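Side-chain contacts in NS6 protease (Murine norovirus 1, PDB 4ASH), which probably cleaves the viral polyprotein into its mature products, as a cysteine protease built on a trypsin-like fold: residues A[5-10]-A[71-76]; A[9-14]-A[141-146]; A[145-150]-A[154-159]. The protein carries 1 engineered substitution. All blocks are in the same frame, centred on the assembly; numbering follows the deposited sequence.

In the fold
Contacts 1 and 2 link the N-terminal part of a trypsin-like protease to its second sheet, whereas contact 3 is internal to that sheet, and their chemistry changes with depth. Contact 1, partly buried, joins the 3-10 segment near the N-terminus to the chain at 71-76, with an arginine bonded at its edge to a carbonyl and faced by a methionine sulfur. Contact 2 is small, fully buried and purely apolar, placing strand 11-14 against the start of strand 144-149. Contact 3, also buried, is the largest, a hairpin in which backbone bonds, interrupted by a bulge, are supplemented by a tyrosine–histidine bond. Contacts 2 and 3 share strand 144-149; contact 1 meets contact 3 through the Glu76–Lys149 salt bridge.

Contact 1: residues A[5-10]-A[71-76]; sequences VSIWSR and PAMVLE
Arg10 and Pro71 supply the polar part of this contact, a side-chain guanidinium closing on a backbone carbonyl. NH2 of Arg10 donates to O of Pro71 over 2.6 Å, with an N-H...O angle of 153°. The donor meets a lone pair in the carbonyl plane, and the oxygen in turn lies close to the plane of the guanidinium, at its edge. A second bond from Arg10 NH1 to the same Pro71 O, at 3.1 Å, is bent and weak, so the grip is forked but unequal. The proline ring comes along too: its CD is 3.4 Å from Arg10 NH2, and the two side chains run at about a right angle to each other.

A sulfur contact occupies one face of the same flat group. SD of Met73 sits 3.5 Å above the guanidinium plane of Arg10, over its centre, and is 3.6 Å from Arg10 NH1. The group has an edge bonded to oxygen and a face lying against sulfur, which limits its tilt and rotation. The arginine chain reaches this place by being extended from CG to NE.

The purely apolar element is slight. Met73 is bent about its CG–SD bond (chi3 64°), and its methyl CE comes 4.3 Å from CD1 of Ile7, a loose touch that brings the 3-10 segment's buried isoleucine into the contact.

Phe20 of strand 17-21 touches Ile7, Arg10 and Met73 alike. NH1 of Arg10 has a further hydrogen bond to the carbonyl of Trp21. Met73 also lies on Val155 of strand 152-162, so the 71-76 segment bridges the two sheets, while Ile7 reaches Leu88 of strand 84-90.

Contact 2: residues A[9-14]-A[141-146]; sequences SRVVQF and AGCPYV. Engineered in segment 141-146: Ala141 (natural residue Cys).
Val11 carries this contact alone on its side, wedging its two methyl groups toward separate partners, Pro144 and Cys143. The division follows from its first torsion: with CG1 anti to the backbone N (chi1 -177°), CG2 falls anti to the carbonyl carbon, and the branches diverge from a CB that faces the other segment. Their different directions let one small residue serve two neighbours.

CG2 is the branch that meets Pro144. It lies 3.8 Å from CD and 3.9 Å from CG of the proline, and so rests against the CD–CG edge of the ring. Both distances are those of ordinary van der Waals packing, close without strain. The side chains cross obliquely, valine methyl against ring rim.

The third member is Cys143. Its SG is the atom that touches CG1 of Val11, at 4.2 Å, the loose end of apolar contact; the bond from CA to CB of the cysteine points neither toward the valine's segment nor away from it. No hydrogen bond crosses between the segments; at the nearest approach of the backbones, the CA atoms of Val11 and Cys143 are 6.8 Å apart, too far for sheet pairing. What holds the segments together here is thus side-chain packing in a buried setting, widened by Phe20, which touches Pro144, and by Trp18, which touches Cys143. Leu88 and Val155 also touch the proline.

Pro144 opens strand 144-149 three residues after Ala141, an engineered residue replacing the natural cysteine. Ala141 and Gly142, with the two residues before them, correspond to the Gly-Asp-Cys-Gly motif of viral chymotrypsin-like cysteine proteases. Val11, from the N-terminal sheet, thus packs on the residues that follow the probable nucleophile position, an interdomain contact of the two-barrel fold.

Contact 3: residues A[145-150]-A[154-159]; sequences YVYKKG and VVIGVH
Tyr145 O is gripped from strand 154-159 by the nitrogen of Ile156, at 2.8 Å and an angle of 172°, with the CA-H of Val155 also directed at it, CA to O 3.5 Å. The N of Tyr145 also bonds to this strand, donating to Gly157 O over 2.9 Å. One tyrosine thus faces two consecutive residues, and Ile156, whose psi is -11°, has left the extended conformation; this fits a classic beta bulge. Farther along, Tyr147 and Val154 exchange a pair of backbone bonds, the regular antiparallel pattern.

The Tyr145 side chain, its CG set anti to the carbonyl carbon (chi1 -78°), reaches along the partner strand to His159. Its OH lies 2.9 Å from His159 ND1, near the plane of the imidazole and at its edge. The rings meet rim to rim, neither over the other's face, with planes only 15° apart. Tyr145 CE1 packs 3.4 Å from His159 CA, which sits at the edge of the phenol ring, near its plane. In related 3C-like proteases a histidine held by a tyrosine in this way lines the S1 pocket, and the arrangement here is consistent with that.

Ile156 touches both tyrosines. Its CG1 meets Tyr145 CB at 3.6 Å, and its CG2 comes to the edge of the Tyr147 ring, 3.4 Å from CE1. On the face opposite the tyrosines, Val146 lies against Val155, CG1 to CB at 4.0 Å.

Strand 84-90 flanks strand 144-149 and strand 74-75 flanks strand 152-162, with Val155 backbone-bonded to Val74 and Glu76. The carboxylate of Glu76 takes both Tyr147 OH and the salt bridge from Lys149, while Val101 and Met103 of strand 96-111 pack on Tyr145.

Contact 1: residues A[5-10]-A[71-76]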
loop_
_atom_site.group_PDB
_atom_site.type_symbol
_atom_site.label_atom_id
_atom_site.label_comp_id
_atom_site.label_asym_id
_atom_site.label_seq_id
_atom_site.Cartn_x
_atom_site.Cartn_y
_atom_site.Cartn_z
ATOM N N VAL A 5 -17.646 3.448 -1.890
ATOM C CA VAL A 5 -17.547 4.325 -0.726
ATOM C C VAL A 5 -17.039 3.619 0.536
ATOM O O VAL A 5 -16.310 4.213 1.336
ATOM C CB VAL A 5 -18.903 5.021 -0.424
ATOM C CG1 VAL A 5 -20.059 4.041 -0.575
ATOM C CG2 VAL A 5 -18.893 5.648 0.965
ATOM N N SER A 6 -17.415 2.352 0.706
ATOM C CA SER A 6 -17.096 1.615 1.929
ATOM C C SER A 6 -15.614 1.245 2.027
ATOM O O SER A 6 -15.129 0.880 3.099
ATOM C CB SER A 6 -17.942 0.342 2.018
ATOM O OG SER A 6 -17.555 -0.581 1.013
ATOM N N ILE A 7 -14.897 1.342 0.915
ATOM C CA ILE A 7 -13.489 0.959 0.893
ATOM C C ILE A 7 -12.649 1.896 1.764
ATOM O O ILE A 7 -11.615 1.509 2.304
ATOM C CB ILE A 7 -12.934 0.948 -0.548
ATOM C CG1 ILE A 7 -11.678 0.078 -0.646
ATOM C CG2 ILE A 7 -12.664 2.371 -1.036
ATOM C CD1 ILE A 7 -11.228 -0.186 -2.069
ATOM N N TRP A 8 -13.089 3.141 1.896
ATOM C CA TRP A 8 -12.311 4.115 2.644
ATOM C C TRP A 8 -12.216 3.824 4.145
ATOM O O TRP A 8 -11.250 4.215 4.796
ATOM C CB TRP A 8 -12.880 5.521 2.418
ATOM C CG TRP A 8 -12.601 6.043 1.047
ATOM C CD1 TRP A 8 -13.422 5.985 -0.043
ATOM C CD2 TRP A 8 -11.399 6.673 0.613
ATOM N NE1 TRP A 8 -12.804 6.549 -1.133
ATOM C CE2 TRP A 8 -11.559 6.981 -0.759
ATOM C CE3 TRP A 8 -10.203 7.005 1.243
ATOM C CZ2 TRP A 8 -10.577 7.633 -1.499
ATOM C CZ3 TRP A 8 -9.218 7.659 0.499
ATOM C CH2 TRP A 8 -9.415 7.960 -0.853
ATOM N N SER A 9 -13.207 3.137 4.708
ATOM C CA SER A 9 -13.150 2.854 6.137
ATOM C C SER A 9 -12.038 1.853 6.448
ATOM O O SER A 9 -11.676 1.674 7.619
ATOM C CB SER A 9 -14.497 2.337 6.659
ATOM O OG SER A 9 -14.654 0.975 6.334
ATOM N N ARG A 10 -11.480 1.253 5.389
ATOM C CA ARG A 10 -10.364 0.305 5.472
ATOM C C ARG A 10 -9.017 1.005 5.617
ATOM O O ARG A 10 -8.015 0.365 5.962
ATOM C CB ARG A 10 -10.274 -0.563 4.206
ATOM C CG ARG A 10 -11.421 -1.526 3.938
ATOM C CD ARG A 10 -11.135 -2.263 2.633
ATOM N NE ARG A 10 -12.266 -3.073 2.205
ATOM C CZ ARG A 10 -12.272 -4.399 2.168
ATOM N NH1 ARG A 10 -11.184 -5.094 2.497
ATOM N NH2 ARG A 10 -13.365 -5.027 1.772
ATOM N N PRO A 71 -15.441 -7.357 3.889
ATOM C CA PRO A 71 -15.175 -8.554 3.088
ATOM C C PRO A 71 -13.724 -8.590 2.613
ATOM O O PRO A 71 -13.106 -7.546 2.376
ATOM C CB PRO A 71 -16.115 -8.383 1.896
ATOM C CG PRO A 71 -16.246 -6.910 1.744
ATOM C CD PRO A 71 -16.211 -6.344 3.148
ATOM N N ALA A 72 -13.173 -9.791 2.473
ATOM C CA ALA A 72 -11.806 -9.934 1.957
ATOM C C ALA A 72 -11.703 -9.433 0.527
ATOM O O ALA A 72 -12.622 -9.635 -0.276
ATOM C CB ALA A 72 -11.361 -11.395 2.021
ATOM N N MET A 73 -10.565 -8.804 0.225
ATOM C CA MET A 73 -10.214 -8.327 -1.116
ATOM C C MET A 73 -8.989 -9.059 -1.598
ATOM O O MET A 73 -8.223 -9.604 -0.799
ATOM C CB MET A 73 -9.849 -6.842 -1.072
ATOM C CG MET A 73 -11.010 -5.903 -1.143
ATOM S SD MET A 73 -10.388 -4.223 -0.924
ATOM C CE MET A 73 -9.349 -3.994 -2.355
ATOM N N VAL A 74 -8.812 -9.089 -2.914
ATOM C CA VAL A 74 -7.623 -9.658 -3.518
ATOM C C VAL A 74 -6.430 -8.726 -3.315
ATOM O O VAL A 74 -6.525 -7.527 -3.566
ATOM C CB VAL A 74 -7.839 -9.840 -5.024
ATOM C CG1 VAL A 74 -6.542 -10.194 -5.718
ATOM C CG2 VAL A 74 -8.884 -10.917 -5.277
ATOM N N LEU A 75 -5.321 -9.286 -2.841
ATOM C CA LEU A 75 -4.044 -8.572 -2.834
ATOM C C LEU A 75 -3.163 -9.146 -3.942
ATOM O O LEU A 75 -2.829 -10.336 -3.929
ATOM C CB LEU A 75 -3.352 -8.729 -1.477
ATOM C CG LEU A 75 -1.905 -8.244 -1.356
ATOM C CD1 LEU A 75 -1.812 -6.748 -1.605
ATOM C CD2 LEU A 75 -1.343 -8.601 0.011
ATOM N N GLU A 76 -2.812 -8.298 -4.906
ATOM C CA GLU A 76 -1.904 -8.674 -5.988
ATOM C C GLU A 76 -0.500 -8.143 -5.747
ATOM O O GLU A 76 -0.311 -7.200 -4.995
ATOM C CB GLU A 76 -2.440 -8.156 -7.322
ATOM C CG GLU A 76 -3.543 -9.048 -7.897
ATOM C CD GLU A 76 -4.015 -8.603 -9.271
ATOM O OE1 GLU A 76 -3.567 -7.537 -9.751
ATOM O OE2 GLU A 76 -4.840 -9.323 -9.874
#

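Contact 2: residues A[9-14]-A[141-146]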
loop_
_atom_site.group_PDB
_atom_site.type_symbol
_atom_site.label_atom_id
_atom_site.label_comp_id
_atom_site.label_asym_id
_atom_site.label_seq_id
_atom_site.Cartn_x
_atom_site.Cartn_y
_atom_site.Cartn_z
ATOM N N SER A 9 -13.207 3.137 4.708
ATOM C CA SER A 9 -13.150 2.854 6.137
ATOM C C SER A 9 -12.038 1.853 6.448
ATOM O O SER A 9 -11.676 1.674 7.619
ATOM C CB SER A 9 -14.497 2.337 6.659
ATOM O OG SER A 9 -14.654 0.975 6.334
ATOM N N ARG A 10 -11.480 1.253 5.389
ATOM C CA ARG A 10 -10.364 0.305 5.472
ATOM C C ARG A 10 -9.017 1.005 5.617
ATOM O O ARG A 10 -8.015 0.365 5.962
ATOM C CB ARG A 10 -10.274 -0.563 4.206
ATOM C CG ARG A 10 -11.421 -1.526 3.938
ATOM C CD ARG A 10 -11.135 -2.263 2.633
ATOM N NE ARG A 10 -12.266 -3.073 2.205
ATOM C CZ ARG A 10 -12.272 -4.399 2.168
ATOM N NH1 ARG A 10 -11.184 -5.094 2.497
ATOM N NH2 ARG A 10 -13.365 -5.027 1.772
ATOM N N VAL A 11 -8.983 2.307 5.315
ATOM C CA VAL A 11 -7.752 3.083 5.380
ATOM C C VAL A 11 -7.733 3.786 6.731
ATOM O O VAL A 11 -8.634 4.576 7.039
ATOM C CB VAL A 11 -7.665 4.115 4.233
ATOM C CG1 VAL A 11 -6.336 4.867 4.281
ATOM C CG2 VAL A 11 -7.817 3.423 2.871
ATOM N N VAL A 12 -6.752 3.442 7.560
ATOM C CA VAL A 12 -6.647 4.011 8.912
ATOM C C VAL A 12 -5.237 4.483 9.229
ATOM O O VAL A 12 -4.261 4.005 8.643
ATOM C CB VAL A 12 -7.112 3.017 10.014
ATOM C CG1 VAL A 12 -8.578 2.625 9.805
ATOM C CG2 VAL A 12 -6.224 1.767 10.046
ATOM N N GLN A 13 -5.114 5.429 10.159
ATOM C CA GLN A 13 -3.788 5.879 10.564
ATOM C C GLN A 13 -3.026 4.744 11.239
ATOM O O GLN A 13 -3.614 3.856 11.870
ATOM C CB GLN A 13 -3.888 7.120 11.466
ATOM C CG GLN A 13 -4.278 8.323 10.651
ATOM C CD GLN A 13 -4.102 9.651 11.378
ATOM O OE1 GLN A 13 -2.978 10.133 11.567
ATOM N NE2 GLN A 13 -5.213 10.262 11.740
ATOM N N PHE A 14 -1.716 4.748 11.064
ATOM C CA PHE A 14 -0.878 3.693 11.604
ATOM C C PHE A 14 0.548 4.203 11.687
ATOM O O PHE A 14 1.141 4.560 10.675
ATOM C CB PHE A 14 -0.942 2.457 10.694
ATOM C CG PHE A 14 -0.417 1.211 11.332
ATOM C CD1 PHE A 14 -1.081 0.643 12.411
ATOM C CD2 PHE A 14 0.744 0.604 10.866
ATOM C CE1 PHE A 14 -0.597 -0.512 13.003
ATOM C CE2 PHE A 14 1.232 -0.552 11.456
ATOM C CZ PHE A 14 0.556 -1.110 12.529
ATOM N N ALA A 141 2.383 7.905 3.219
ATOM C CA ALA A 141 2.857 6.521 3.064
ATOM C C ALA A 141 1.969 5.520 3.802
ATOM O O ALA A 141 1.533 5.758 4.932
ATOM C CB ALA A 141 4.301 6.374 3.508
ATOM N N GLY A 142 1.738 4.388 3.146
ATOM C CA GLY A 142 0.875 3.348 3.675
ATOM C C GLY A 142 -0.486 3.279 3.018
ATOM O O GLY A 142 -1.166 2.257 3.122
ATOM N N CYS A 143 -0.921 4.361 2.381
ATOM C CA CYS A 143 -2.206 4.362 1.688
ATOM C C CYS A 143 -2.183 3.380 0.510
ATOM O O CYS A 143 -1.154 3.227 -0.179
ATOM C CB CYS A 143 -2.596 5.768 1.237
ATOM S SG CYS A 143 -3.014 6.871 2.632
ATOM N N PRO A 144 -3.294 2.674 0.286
ATOM C CA PRO A 144 -3.297 1.620 -0.736
ATOM C C PRO A 144 -3.423 2.116 -2.178
ATOM O O PRO A 144 -4.034 3.143 -2.452
ATOM C CB PRO A 144 -4.542 0.807 -0.362
ATOM C CG PRO A 144 -5.491 1.878 0.139
ATOM C CD PRO A 144 -4.602 2.789 0.963
ATOM N N TYR A 145 -2.860 1.338 -3.099
ATOM C CA TYR A 145 -3.096 1.512 -4.519
ATOM C C TYR A 145 -4.077 0.438 -4.931
ATOM O O TYR A 145 -3.829 -0.741 -4.674
ATOM C CB TYR A 145 -1.802 1.272 -5.296
ATOM C CG TYR A 145 -0.804 2.410 -5.270
ATOM C CD1 TYR A 145 -0.364 2.958 -4.068
ATOM C CD2 TYR A 145 -0.290 2.925 -6.452
ATOM C CE1 TYR A 145 0.561 3.997 -4.041
ATOM C CE2 TYR A 145 0.636 3.966 -6.442
ATOM C CZ TYR A 145 1.058 4.495 -5.235
ATOM O OH TYR A 145 1.978 5.529 -5.212
ATOM N N VAL A 146 -5.177 0.827 -5.564
ATOM C CA VAL A 146 -6.205 -0.133 -5.955
ATOM C C VAL A 146 -6.598 0.070 -7.414
ATOM O O VAL A 146 -6.352 1.117 -7.995
ATOM C CB VAL A 146 -7.476 -0.014 -5.066
ATOM C CG1 VAL A 146 -7.132 -0.235 -3.596
ATOM C CG2 VAL A 146 -8.149 1.344 -5.252
#

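Contact 3: residues A[145-150]-A[154-159]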
loop_
_atom_site.group_PDB
_atom_site.type_symbol
_atom_site.label_atom_id
_atom_site.label_comp_id
_atom_site.label_asym_id
_atom_site.label_seq_id
_atom_site.Cartn_x
_atom_site.Cartn_y
_atom_site.Cartn_z
ATOM N N TYR A 145 -2.860 1.338 -3.099
ATOM C CA TYR A 145 -3.096 1.512 -4.519
ATOM C C TYR A 145 -4.077 0.438 -4.931
ATOM O O TYR A 145 -3.829 -0.741 -4.674
ATOM C CB TYR A 145 -1.802 1.272 -5.296
ATOM C CG TYR A 145 -0.804 2.410 -5.270
ATOM C CD1 TYR A 145 -0.364 2.958 -4.068
ATOM C CD2 TYR A 145 -0.290 2.925 -6.452
ATOM C CE1 TYR A 145 0.561 3.997 -4.041
ATOM C CE2 TYR A 145 0.636 3.966 -6.442
ATOM C CZ TYR A 145 1.058 4.495 -5.235
ATOM O OH TYR A 145 1.978 5.529 -5.212
ATOM N N VAL A 146 -5.177 0.827 -5.564
ATOM C CA VAL A 146 -6.205 -0.133 -5.955
ATOM C C VAL A 146 -6.598 0.070 -7.414
ATOM O O VAL A 146 -6.352 1.117 -7.995
ATOM C CB VAL A 146 -7.476 -0.014 -5.066
ATOM C CG1 VAL A 146 -7.132 -0.235 -3.596
ATOM C CG2 VAL A 146 -8.149 1.344 -5.252
ATOM N N TYR A 147 -7.203 -0.942 -8.017
ATOM C CA TYR A 147 -7.797 -0.748 -9.335
ATOM C C TYR A 147 -8.951 -1.710 -9.534
ATOM O O TYR A 147 -9.076 -2.698 -8.807
ATOM C CB TYR A 147 -6.764 -0.874 -10.465
ATOM C CG TYR A 147 -6.347 -2.284 -10.820
ATOM C CD1 TYR A 147 -5.496 -3.010 -9.998
ATOM C CD2 TYR A 147 -6.797 -2.886 -11.990
ATOM C CE1 TYR A 147 -5.100 -4.298 -10.333
ATOM C CE2 TYR A 147 -6.407 -4.173 -12.333
ATOM C CZ TYR A 147 -5.564 -4.875 -11.495
ATOM O OH TYR A 147 -5.174 -6.157 -11.833
ATOM N N LYS A 148 -9.819 -1.395 -10.488
ATOM C CA LYS A 148 -10.920 -2.292 -10.800
ATOM C C LYS A 148 -10.464 -3.292 -11.852
ATOM O O LYS A 148 -10.243 -2.937 -13.012
ATOM C CB LYS A 148 -12.148 -1.518 -11.279
ATOM C CG LYS A 148 -13.389 -2.391 -11.422
ATOM C CD LYS A 148 -14.555 -1.624 -12.016
ATOM C CE LYS A 148 -14.988 -0.486 -11.109
ATOM N NZ LYS A 148 -16.154 0.260 -11.666
ATOM N N LYS A 149 -10.289 -4.539 -11.428
ATOM C CA LYS A 149 -9.864 -5.595 -12.332
ATOM C C LYS A 149 -11.106 -6.311 -12.821
ATOM O O LYS A 149 -11.837 -6.916 -12.030
ATOM C CB LYS A 149 -8.933 -6.582 -11.629
ATOM C CG LYS A 149 -8.215 -7.527 -12.586
ATOM C CD LYS A 149 -7.303 -8.493 -11.836
ATOM C CE LYS A 149 -6.509 -9.363 -12.797
ATOM N NZ LYS A 149 -5.710 -10.404 -12.096
ATOM N N GLY A 150 -11.349 -6.229 -14.124
ATOM C CA GLY A 150 -12.582 -6.738 -14.689
ATOM C C GLY A 150 -13.761 -6.028 -14.055
ATOM O O GLY A 150 -14.114 -4.918 -14.459
ATOM N N VAL A 154 -9.244 -4.533 -6.561
ATOM C CA VAL A 154 -8.145 -5.297 -5.989
ATOM C C VAL A 154 -7.082 -4.320 -5.515
ATOM O O VAL A 154 -7.004 -3.199 -6.010
ATOM C CB VAL A 154 -7.544 -6.304 -6.994
ATOM C CG1 VAL A 154 -8.648 -7.120 -7.637
ATOM C CG2 VAL A 154 -6.759 -5.591 -8.041
ATOM N N VAL A 155 -6.314 -4.713 -4.507
ATOM C CA VAL A 155 -5.264 -3.836 -3.998
ATOM C C VAL A 155 -3.919 -4.372 -4.479
ATOM O O VAL A 155 -3.700 -5.587 -4.522
ATOM C CB VAL A 155 -5.354 -3.620 -2.457
ATOM C CG1 VAL A 155 -5.372 -4.929 -1.689
ATOM C CG2 VAL A 155 -4.238 -2.721 -1.961
ATOM N N ILE A 156 -3.037 -3.467 -4.893
ATOM C CA ILE A 156 -1.786 -3.894 -5.518
ATOM C C ILE A 156 -0.517 -3.529 -4.764
ATOM O O ILE A 156 0.577 -4.006 -5.097
ATOM C CB ILE A 156 -1.677 -3.391 -6.964
ATOM C CG1 ILE A 156 -1.575 -1.864 -7.001
ATOM C CG2 ILE A 156 -2.847 -3.904 -7.785
ATOM C CD1 ILE A 156 -1.223 -1.323 -8.389
ATOM N N GLY A 157 -0.646 -2.687 -3.748
ATOM C CA GLY A 157 0.520 -2.243 -3.014
ATOM C C GLY A 157 0.180 -1.060 -2.131
ATOM O O GLY A 157 -0.980 -0.645 -2.060
ATOM N N VAL A 158 1.194 -0.517 -1.463
ATOM C CA VAL A 158 1.002 0.642 -0.606
ATOM C C VAL A 158 1.952 1.778 -0.977
ATOM O O VAL A 158 3.084 1.553 -1.414
ATOM C CB VAL A 158 1.170 0.290 0.894
ATOM C CG1 VAL A 158 0.105 -0.727 1.343
ATOM C CG2 VAL A 158 2.553 -0.231 1.205
ATOM N N HIS A 159 1.497 3.011 -0.771
ATOM C CA HIS A 159 2.326 4.158 -1.120
ATOM C C HIS A 159 3.568 4.232 -0.236
ATOM O O HIS A 159 3.480 4.106 0.988
ATOM C CB HIS A 159 1.529 5.437 -0.932
ATOM C CG HIS A 159 2.284 6.649 -1.390
ATOM N ND1 HIS A 159 2.682 6.792 -2.687
ATOM C CD2 HIS A 159 2.762 7.718 -0.705
ATOM C CE1 HIS A 159 3.341 7.940 -2.817
ATOM N NE2 HIS A 159 3.421 8.504 -1.630
#